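PDB 3CBW: mannan endo-1,4-beta-mannosidase from Bacillus subtilis, which hydrolyses internal beta-1,4 linkages of mannan, galactomannan and glucomannan at random and so takes part in the breakdown of glucomannan. Local coordinates for residues 129-135 with 193-199; 173-177 with 200-204; 186-192 with 230-236. The protein carries 3 engineered substitutions. All coordinates share one frame; numbering follows the deposited sequence. Where two conformers were deposited one is given.

Contact 1: residues 129-135 with 193-199; sequences ITNDQYK and DNERISL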
# COMPACT_ATOMS: atom_id res chain seq x y z
N ILE A 129 1.49 -22.39 -2.35
CA ILE A 129 2.00 -23.10 -3.52
C ILE A 129 3.45 -23.47 -3.32
O ILE A 129 4.14 -22.90 -2.48
CB ILE A 129 1.80 -22.28 -4.82
CG1 ILE A 129 2.57 -20.94 -4.77
CG2 ILE A 129 0.31 -22.08 -5.05
CD1 ILE A 129 2.58 -20.20 -6.10
N THR A 130 3.90 -24.45 -4.08
CA THR A 130 5.28 -24.89 -3.99
C THR A 130 6.17 -23.98 -4.83
O THR A 130 5.70 -23.21 -5.67
CB THR A 130 5.43 -26.32 -4.54
OG1 THR A 130 5.14 -26.29 -5.94
CG2 THR A 130 4.49 -27.32 -3.82
N ASN A 131 7.47 -24.07 -4.60
CA ASN A 131 8.43 -23.32 -5.42
C ASN A 131 8.36 -23.70 -6.89
O ASN A 131 8.52 -22.84 -7.76
CB ASN A 131 9.84 -23.44 -4.87
CG ASN A 131 10.03 -22.65 -3.59
OD1 ASN A 131 9.32 -21.67 -3.33
ND2 ASN A 131 11.01 -23.05 -2.79
N ASP A 132 8.09 -24.97 -7.19
CA ASP A 132 7.94 -25.38 -8.59
C ASP A 132 6.73 -24.70 -9.25
O ASP A 132 6.81 -24.27 -10.40
CB ASP A 132 7.83 -26.91 -8.70
CG ASP A 132 9.18 -27.63 -8.55
OD1 ASP A 132 10.24 -26.98 -8.52
OD2 ASP A 132 9.15 -28.88 -8.46
N GLN A 133 5.62 -24.59 -8.51
CA GLN A 133 4.45 -23.87 -9.02
C GLN A 133 4.74 -22.38 -9.20
O GLN A 133 4.33 -21.77 -10.19
CB GLN A 133 3.27 -24.06 -8.08
CG GLN A 133 2.66 -25.45 -8.13
CD GLN A 133 1.59 -25.63 -7.07
OE1 GLN A 133 1.83 -25.42 -5.88
NE2 GLN A 133 0.40 -26.01 -7.51
N TYR A 134 5.44 -21.81 -8.23
CA TYR A 134 5.81 -20.39 -8.26
C TYR A 134 6.71 -20.10 -9.48
O TYR A 134 6.54 -19.08 -10.16
CB TYR A 134 6.53 -20.05 -6.96
CG TYR A 134 6.42 -18.64 -6.43
CD1 TYR A 134 5.83 -18.41 -5.19
CD2 TYR A 134 6.99 -17.55 -7.10
CE1 TYR A 134 5.78 -17.13 -4.64
CE2 TYR A 134 6.94 -16.27 -6.55
CZ TYR A 134 6.33 -16.07 -5.33
OH TYR A 134 6.29 -14.80 -4.79
N LYS A 135 7.64 -21.00 -9.78
CA LYS A 135 8.49 -20.84 -10.96
C LYS A 135 7.67 -20.79 -12.24
O LYS A 135 8.00 -20.02 -13.15
CB LYS A 135 9.53 -21.97 -11.06
CG LYS A 135 10.67 -21.85 -10.08
CD LYS A 135 11.52 -23.12 -10.05
CE LYS A 135 12.82 -22.88 -9.32
NZ LYS A 135 13.77 -22.08 -10.14
N ASP A 193 13.08 -19.59 3.49
CA ASP A 193 13.16 -20.43 2.31
C ASP A 193 13.88 -19.54 1.31
O ASP A 193 13.29 -18.58 0.79
CB ASP A 193 11.74 -20.82 1.87
CG ASP A 193 11.69 -21.64 0.58
OD1 ASP A 193 12.64 -21.63 -0.21
OD2 ASP A 193 10.64 -22.27 0.33
N ASN A 194 15.15 -19.81 1.09
CA ASN A 194 15.99 -18.96 0.26
C ASN A 194 15.48 -18.89 -1.17
O ASN A 194 15.50 -17.83 -1.79
CB ASN A 194 17.43 -19.46 0.28
CG ASN A 194 18.11 -19.18 1.59
OD1 ASN A 194 17.94 -18.11 2.17
ND2 ASN A 194 18.89 -20.15 2.07
N GLU A 195 15.01 -20.02 -1.68
CA GLU A 195 14.45 -20.05 -3.03
C GLU A 195 13.17 -19.22 -3.12
O GLU A 195 12.99 -18.47 -4.08
CB GLU A 195 14.22 -21.49 -3.51
CG GLU A 195 13.61 -21.59 -4.92
CD GLU A 195 14.49 -21.00 -6.03
OE1 GLU A 195 15.69 -20.74 -5.80
OE2 GLU A 195 13.97 -20.82 -7.16
N ARG A 196 12.30 -19.32 -2.12
CA ARG A 196 11.08 -18.50 -2.10
C ARG A 196 11.41 -17.01 -2.08
O ARG A 196 10.76 -16.22 -2.79
CB ARG A 196 10.16 -18.89 -0.94
CG ARG A 196 8.87 -18.06 -0.83
CD ARG A 196 7.99 -18.14 -2.07
NE ARG A 196 7.71 -19.51 -2.50
CZ ARG A 196 6.54 -20.14 -2.38
NH1 ARG A 196 5.48 -19.53 -1.84
NH2 ARG A 196 6.44 -21.38 -2.83
N ILE A 197 12.39 -16.61 -1.29
CA ILE A 197 12.81 -15.21 -1.22
C ILE A 197 13.27 -14.74 -2.61
O ILE A 197 12.87 -13.66 -3.07
CB ILE A 197 13.91 -15.03 -0.14
CG1 ILE A 197 13.31 -15.20 1.25
CG2 ILE A 197 14.65 -13.69 -0.29
CD1 ILE A 197 14.32 -15.47 2.35
N SER A 198 14.07 -15.56 -3.30
CA SER A 198 14.53 -15.22 -4.64
C SER A 198 13.38 -15.10 -5.63
O SER A 198 13.31 -14.15 -6.44
CB SER A 198 15.52 -16.27 -5.14
OG SER A 198 15.92 -15.96 -6.46
N LEU A 199 12.46 -16.07 -5.57
CA LEU A 199 11.31 -16.07 -6.47
C LEU A 199 10.39 -14.87 -6.22
O LEU A 199 9.85 -14.29 -7.17
CB LEU A 199 10.54 -17.38 -6.35
CG LEU A 199 11.30 -18.65 -6.78
CD1 LEU A 199 10.49 -19.90 -6.42
CD2 LEU A 199 11.63 -18.64 -8.28
O HOH W 1 2.69 -19.96 -1.40
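R196 reaches across to the start of helix 131-138 and meets N131 side-on, NE and NH2 both donating to the one oxygen OD1. The NE bond to N131 OD1 is 2.8 Å and lies nearly in line with the amide C=O, whereas NH2 comes from above the amide plane. NH2 also donates to the backbone oxygen of I129, 2.8 Å from NH2 to O and almost straight at 172°. Both acceptors sit near the guanidinium plane, and Y134 CD1 covers the middle of one face, 3.4 Å from R196 CZ. Bends at chi2 and chi3 of R196 fold the guanidinium back toward N131.

The amide's other end, N131 ND2, points at the carboxylate of D193 and donates to OD2 at 3.2 Å. Beside these polar groups Y134 CD2 packs on L199 CB at 3.6 Å, while K135 NZ forms a salt bridge with E195 OE2.

In the second shell, NH1 of R196 binds the backbone oxygen of G185 and a water that also takes the N-H of I129; Y134 OH is held by the W184 carbonyl. Each helix start has its own N-cap: D193 OD1 takes R196 N, and T130 and Q133 form a capping box. The short helical segments 131-135 and 194-199 approach to 10.5 Å, their axes 16° apart: nearly parallel helices packed side by side at their N-terminal ends on the outside of the GH26 TIM barrel.

Contact 2: residues 173-177 with 200-204; sequences PLHEM and YKQLY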
# COMPACT_ATOMS: atom_id res chain seq x y z
N PRO A 173 1.88 -3.52 -4.37
CA PRO A 173 1.62 -4.90 -4.79
C PRO A 173 2.33 -5.91 -3.90
O PRO A 173 3.37 -5.60 -3.30
CB PRO A 173 2.23 -4.94 -6.18
CG PRO A 173 3.45 -4.06 -6.05
CD PRO A 173 3.02 -2.93 -5.12
N LEU A 174 1.79 -7.13 -3.83
CA LEU A 174 2.52 -8.27 -3.24
C LEU A 174 2.94 -8.00 -1.80
O LEU A 174 4.07 -8.28 -1.39
CB LEU A 174 3.73 -8.63 -4.10
CG LEU A 174 3.49 -8.94 -5.57
CD1 LEU A 174 4.82 -9.14 -6.25
CD2 LEU A 174 2.60 -10.16 -5.76
N HIS A 175 2.00 -7.49 -1.02
CA HIS A 175 2.26 -7.10 0.36
C HIS A 175 2.29 -8.31 1.31
O HIS A 175 1.83 -9.40 0.97
CB HIS A 175 1.21 -6.08 0.81
CG HIS A 175 -0.19 -6.60 0.82
ND1 HIS A 175 -0.84 -7.06 -0.31
CD2 HIS A 175 -1.09 -6.65 1.84
CE1 HIS A 175 -2.07 -7.41 0.03
NE2 HIS A 175 -2.25 -7.17 1.32
N GLU A 176 2.87 -8.10 2.49
CA GLU A 176 2.90 -9.13 3.54
C GLU A 176 3.51 -10.44 3.06
O GLU A 176 3.07 -11.53 3.43
CB GLU A 176 1.52 -9.35 4.16
CG GLU A 176 0.98 -8.07 4.79
CD GLU A 176 -0.47 -8.13 5.23
OE1 GLU A 176 -1.08 -9.22 5.27
OE2 GLU A 176 -1.03 -7.03 5.51
N MET A 177 4.54 -10.32 2.23
CA MET A 177 5.19 -11.45 1.61
C MET A 177 5.99 -12.31 2.59
O MET A 177 6.29 -13.47 2.28
CB MET A 177 6.08 -10.96 0.46
CG MET A 177 7.43 -10.33 0.87
SD MET A 177 7.47 -8.82 1.97
CE MET A 177 6.62 -7.58 0.90
N TYR A 200 10.21 -14.50 -4.96
CA TYR A 200 9.42 -13.32 -4.65
C TYR A 200 10.02 -12.08 -5.33
O TYR A 200 9.30 -11.28 -5.95
CB TYR A 200 9.32 -13.07 -3.14
CG TYR A 200 8.62 -11.74 -2.90
CD1 TYR A 200 7.24 -11.68 -2.87
CD2 TYR A 200 9.35 -10.55 -2.79
CE1 TYR A 200 6.57 -10.46 -2.71
CE2 TYR A 200 8.70 -9.34 -2.63
CZ TYR A 200 7.31 -9.30 -2.59
OH TYR A 200 6.69 -8.09 -2.42
N LYS A 201 11.33 -11.90 -5.18
CA LYS A 201 11.98 -10.75 -5.79
C LYS A 201 11.77 -10.74 -7.29
O LYS A 201 11.50 -9.69 -7.87
CB LYS A 201 13.46 -10.69 -5.44
CG LYS A 201 13.74 -10.42 -3.98
CD LYS A 201 15.23 -10.47 -3.74
CE LYS A 201 15.55 -10.58 -2.28
NZ LYS A 201 16.97 -10.99 -2.13
N GLN A 202 11.86 -11.92 -7.92
CA GLN A 202 11.60 -12.04 -9.35
C GLN A 202 10.17 -11.65 -9.70
O GLN A 202 9.94 -10.96 -10.69
CB GLN A 202 11.89 -13.47 -9.80
CG GLN A 202 13.36 -13.81 -9.74
CD GLN A 202 13.63 -15.27 -10.05
OE1 GLN A 202 13.21 -15.77 -11.08
NE2 GLN A 202 14.31 -15.96 -9.14
N LEU A 203 9.21 -12.05 -8.87
CA LEU A 203 7.82 -11.72 -9.12
C LEU A 203 7.55 -10.22 -8.98
O LEU A 203 6.84 -9.62 -9.80
CB LEU A 203 6.91 -12.52 -8.18
CG LEU A 203 5.40 -12.31 -8.36
CD1 LEU A 203 4.91 -12.75 -9.74
CD2 LEU A 203 4.65 -13.06 -7.27
N TYR A 204 8.12 -9.60 -7.95
CA TYR A 204 7.96 -8.18 -7.77
C TYR A 204 8.54 -7.44 -8.98
O TYR A 204 7.90 -6.54 -9.54
CB TYR A 204 8.64 -7.74 -6.47
CG TYR A 204 8.41 -6.30 -6.13
CD1 TYR A 204 7.59 -5.92 -5.06
CD2 TYR A 204 9.04 -5.29 -6.87
CE1 TYR A 204 7.41 -4.57 -4.76
CE2 TYR A 204 8.86 -3.98 -6.59
CZ TYR A 204 8.04 -3.61 -5.55
OH TYR A 204 7.94 -2.27 -5.29
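M177 lies across the ring of Y200 at about a right angle, with CG over the centre of one face, 3.7 Å from the centroid and 14° off the normal: a CH-pi contact. Its CG sits between the backbone N and the carbonyl carbon (chi1 77°), and bends at chi2 and chi3 bring CE back to the phenol oxygen. SD stands obliquely at 5.0 Å from the Y200 centroid, a Met-aromatic contact. CB is pressed tightly against the same ring, 3.2 Å from Y200 CE1.

At the far end of that ring the hydroxyl donates to the backbone oxygen of L174, 2.8 Å from OH to O, with the donor tilted 27° from the carbonyl plane. This ties the helix to the loop that follows strand 169-172, where a TIM-barrel hydrolase of family GH26 carries its acid: by similarity E176 is the proton donor and H175 helps position the nucleophile. H175 and E176 leave the backbone away from the helix, and both touch E275, while L174 and M177 on the same short loop turn to the helix.

L174 lays CD1 against L203 and Y204, 3.6 Å from Y204 CA and 3.9 Å from L203 CG. P173 CG makes a looser contact with Y204 CE1 at 4.2 Å. The phenol of Y204 is held by the carbonyl of Y242, and F236 meets the Y200 ring edge-to-face.

Contact 3: residues 186-192 with 230-236; sequences LTSYNQK and RDFKTDF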
# COMPACT_ATOMS: atom_id res chain seq x y z
N LEU A 186 5.73 -16.52 2.02
CA LEU A 186 6.32 -17.73 2.58
C LEU A 186 5.25 -18.80 2.75
O LEU A 186 4.06 -18.52 2.73
CB LEU A 186 6.99 -17.43 3.92
CG LEU A 186 8.29 -16.65 3.88
CD1 LEU A 186 8.76 -16.38 5.31
CD2 LEU A 186 9.36 -17.42 3.10
N THR A 187 5.69 -20.04 2.96
CA THR A 187 4.75 -21.16 3.03
C THR A 187 4.53 -21.70 4.44
O THR A 187 3.52 -22.35 4.71
CB THR A 187 5.16 -22.31 2.10
OG1 THR A 187 6.47 -22.77 2.45
CG2 THR A 187 5.14 -21.85 0.64
N SER A 188 5.49 -21.44 5.32
CA SER A 188 5.38 -21.81 6.72
C SER A 188 5.80 -20.64 7.59
O SER A 188 6.70 -19.87 7.23
CB SER A 188 6.26 -23.02 7.03
OG SER A 188 5.67 -24.23 6.58
N TYR A 189 5.16 -20.55 8.74
CA TYR A 189 5.36 -19.50 9.73
C TYR A 189 6.83 -19.26 10.04
O TYR A 189 7.50 -20.14 10.59
CB TYR A 189 4.62 -19.94 10.99
CG TYR A 189 4.72 -19.03 12.18
CD1 TYR A 189 3.78 -18.03 12.39
CD2 TYR A 189 5.73 -19.19 13.13
CE1 TYR A 189 3.85 -17.19 13.50
CE2 TYR A 189 5.82 -18.34 14.25
CZ TYR A 189 4.86 -17.35 14.42
OH TYR A 189 4.91 -16.50 15.50
N ASN A 190 7.31 -18.07 9.69
CA ASN A 190 8.70 -17.65 9.98
C ASN A 190 9.77 -18.63 9.51
O ASN A 190 10.85 -18.71 10.09
CB ASN A 190 8.88 -17.33 11.48
CG ASN A 190 8.28 -15.99 11.85
OD1 ASN A 190 8.13 -15.10 11.00
ND2 ASN A 190 7.97 -15.82 13.13
N GLN A 191 9.47 -19.36 8.45
CA GLN A 191 10.39 -20.35 7.91
C GLN A 191 11.13 -19.75 6.73
O GLN A 191 10.53 -19.50 5.67
CB GLN A 191 9.62 -21.61 7.51
CG GLN A 191 10.47 -22.73 6.92
CD GLN A 191 9.65 -23.71 6.10
OE1 GLN A 191 9.26 -23.43 4.97
NE2 GLN A 191 9.40 -24.88 6.68
N LYS A 192 12.42 -19.50 6.90
CA LYS A 192 13.22 -18.97 5.82
C LYS A 192 13.32 -20.02 4.72
O LYS A 192 13.54 -21.20 4.99
CB LYS A 192 14.62 -18.56 6.31
CG LYS A 192 15.34 -17.61 5.36
CD LYS A 192 16.67 -17.16 5.91
CE LYS A 192 17.28 -16.10 5.01
NZ LYS A 192 18.54 -15.54 5.57
N ARG A 230 6.01 -10.83 11.40
CA ARG A 230 6.79 -11.96 10.91
C ARG A 230 8.23 -11.53 10.66
O ARG A 230 8.51 -10.34 10.50
CB ARG A 230 6.17 -12.52 9.63
CG ARG A 230 4.78 -13.13 9.80
CD ARG A 230 4.82 -14.40 10.64
NE ARG A 230 3.53 -15.08 10.69
CZ ARG A 230 2.57 -14.82 11.57
NH1 ARG A 230 2.72 -13.87 12.50
NH2 ARG A 230 1.44 -15.52 11.54
N ASP A 231 9.13 -12.50 10.64
CA ASP A 231 10.55 -12.24 10.41
C ASP A 231 10.82 -11.85 8.96
O ASP A 231 9.91 -11.83 8.12
CB ASP A 231 11.37 -13.49 10.77
CG ASP A 231 11.25 -13.89 12.23
OD1 ASP A 231 10.94 -13.03 13.08
OD2 ASP A 231 11.49 -15.08 12.51
N PHE A 232 12.08 -11.54 8.67
CA PHE A 232 12.59 -11.39 7.31
C PHE A 232 12.08 -10.15 6.61
O PHE A 232 11.82 -10.17 5.41
CB PHE A 232 12.30 -12.64 6.44
CG PHE A 232 12.51 -13.94 7.17
CD1 PHE A 232 13.74 -14.25 7.74
CD2 PHE A 232 11.47 -14.85 7.28
CE1 PHE A 232 13.92 -15.45 8.43
CE2 PHE A 232 11.64 -16.04 7.96
CZ PHE A 232 12.85 -16.35 8.54
N LYS A 233 11.96 -9.05 7.34
CA LYS A 233 11.38 -7.84 6.77
C LYS A 233 12.17 -7.30 5.60
O LYS A 233 11.58 -6.73 4.69
CB LYS A 233 11.27 -6.73 7.80
CG LYS A 233 10.00 -6.70 8.59
CD LYS A 233 10.23 -7.28 9.94
CE LYS A 233 9.03 -7.17 10.84
NZ LYS A 233 9.22 -8.09 11.97
N THR A 234 13.50 -7.44 5.62
CA THR A 234 14.33 -6.91 4.54
C THR A 234 14.81 -7.94 3.54
O THR A 234 15.29 -7.56 2.48
CB THR A 234 15.56 -6.14 5.07
OG1 THR A 234 16.43 -7.04 5.77
CG2 THR A 234 15.13 -4.99 5.98
N ASP A 235 14.68 -9.23 3.85
CA ASP A 235 15.20 -10.26 2.96
C ASP A 235 14.49 -10.26 1.62
O ASP A 235 15.09 -10.60 0.60
CB ASP A 235 15.13 -11.65 3.61
CG ASP A 235 16.11 -11.83 4.76
OD1 ASP A 235 17.06 -11.02 4.90
OD2 ASP A 235 15.94 -12.79 5.54
N PHE A 236 13.23 -9.86 1.60
CA PHE A 236 12.43 -9.85 0.39
C PHE A 236 12.58 -8.58 -0.45
O PHE A 236 11.97 -8.47 -1.50
CB PHE A 236 10.97 -10.04 0.76
CG PHE A 236 10.64 -11.42 1.25
CD1 PHE A 236 10.31 -12.43 0.35
CD2 PHE A 236 10.61 -11.70 2.61
CE1 PHE A 236 9.99 -13.69 0.79
CE2 PHE A 236 10.29 -12.96 3.05
CZ PHE A 236 9.98 -13.96 2.13
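With CG of N190 anti to the carbonyl carbon (chi1 -76°), its amide swings over to the second loop, where OD1 takes the backbone N-H of D231. The bond is 2.8 Å from N to OD1 and almost straight, 174°, although the donor stands above the amide plane. The D231 carboxylate, its CG likewise anti to the carbonyl carbon, lies stacked on that amide with the planes 8° apart, OD2 being 3.4 Å from N190 CG.

Next to it R230, bent at chi2, lays its guanidinium against Y189. CE1 of Y189 sits over the centre of one guanidinium face, 3.3 Å from R230 CZ. R230 NE is paired with E180 in a salt bridge, and its side chain also touches W181, a probable substrate-binding residue. Replacing R230 by an alanine is likely to leave the E180 carboxylate without this partner and open a gap beside Y189 and W181.

On the other flank F232 is the apolar centre. N190 O meets its edge, 3.5 Å from F232 CZ, K192 CG lies over one face of F232, with K192 CB 3.6 Å from F232 CZ, and L186 CD1 approaches F232 CD2 at 3.7 Å. Beyond the ring L186 meets the edge of F236.

The first loop, with its type II turn S188-Q191, leads into helix 194-214, on which L186 and F236 rest through R196 and I197 respectively; the second follows strand 220-224 and leads on to strand 245-252, so the contact ties together two successive loops on the catalytic side of the barrel.

Helix 194-214 serves contacts 1 and 2 on successive turns, and contact 3 uses the loop that leads into it. Contact 2 is fully buried and nearest the chain's centre, and it is mostly apolar, with a single hydrogen bond. Contact 1, farthest out, is partly buried and runs on arginine, amide and carboxylate groups. Contact 3 lies at the surface, mixing stacked flat groups with a bond from a backbone N-H to a side-chain amide. The three touch: Y134 packs its hydroxyl against Y200 and L203, T187 reaches R196 and I129, and F236 meets I197, M177 and Y200, joining contact 3 to both others.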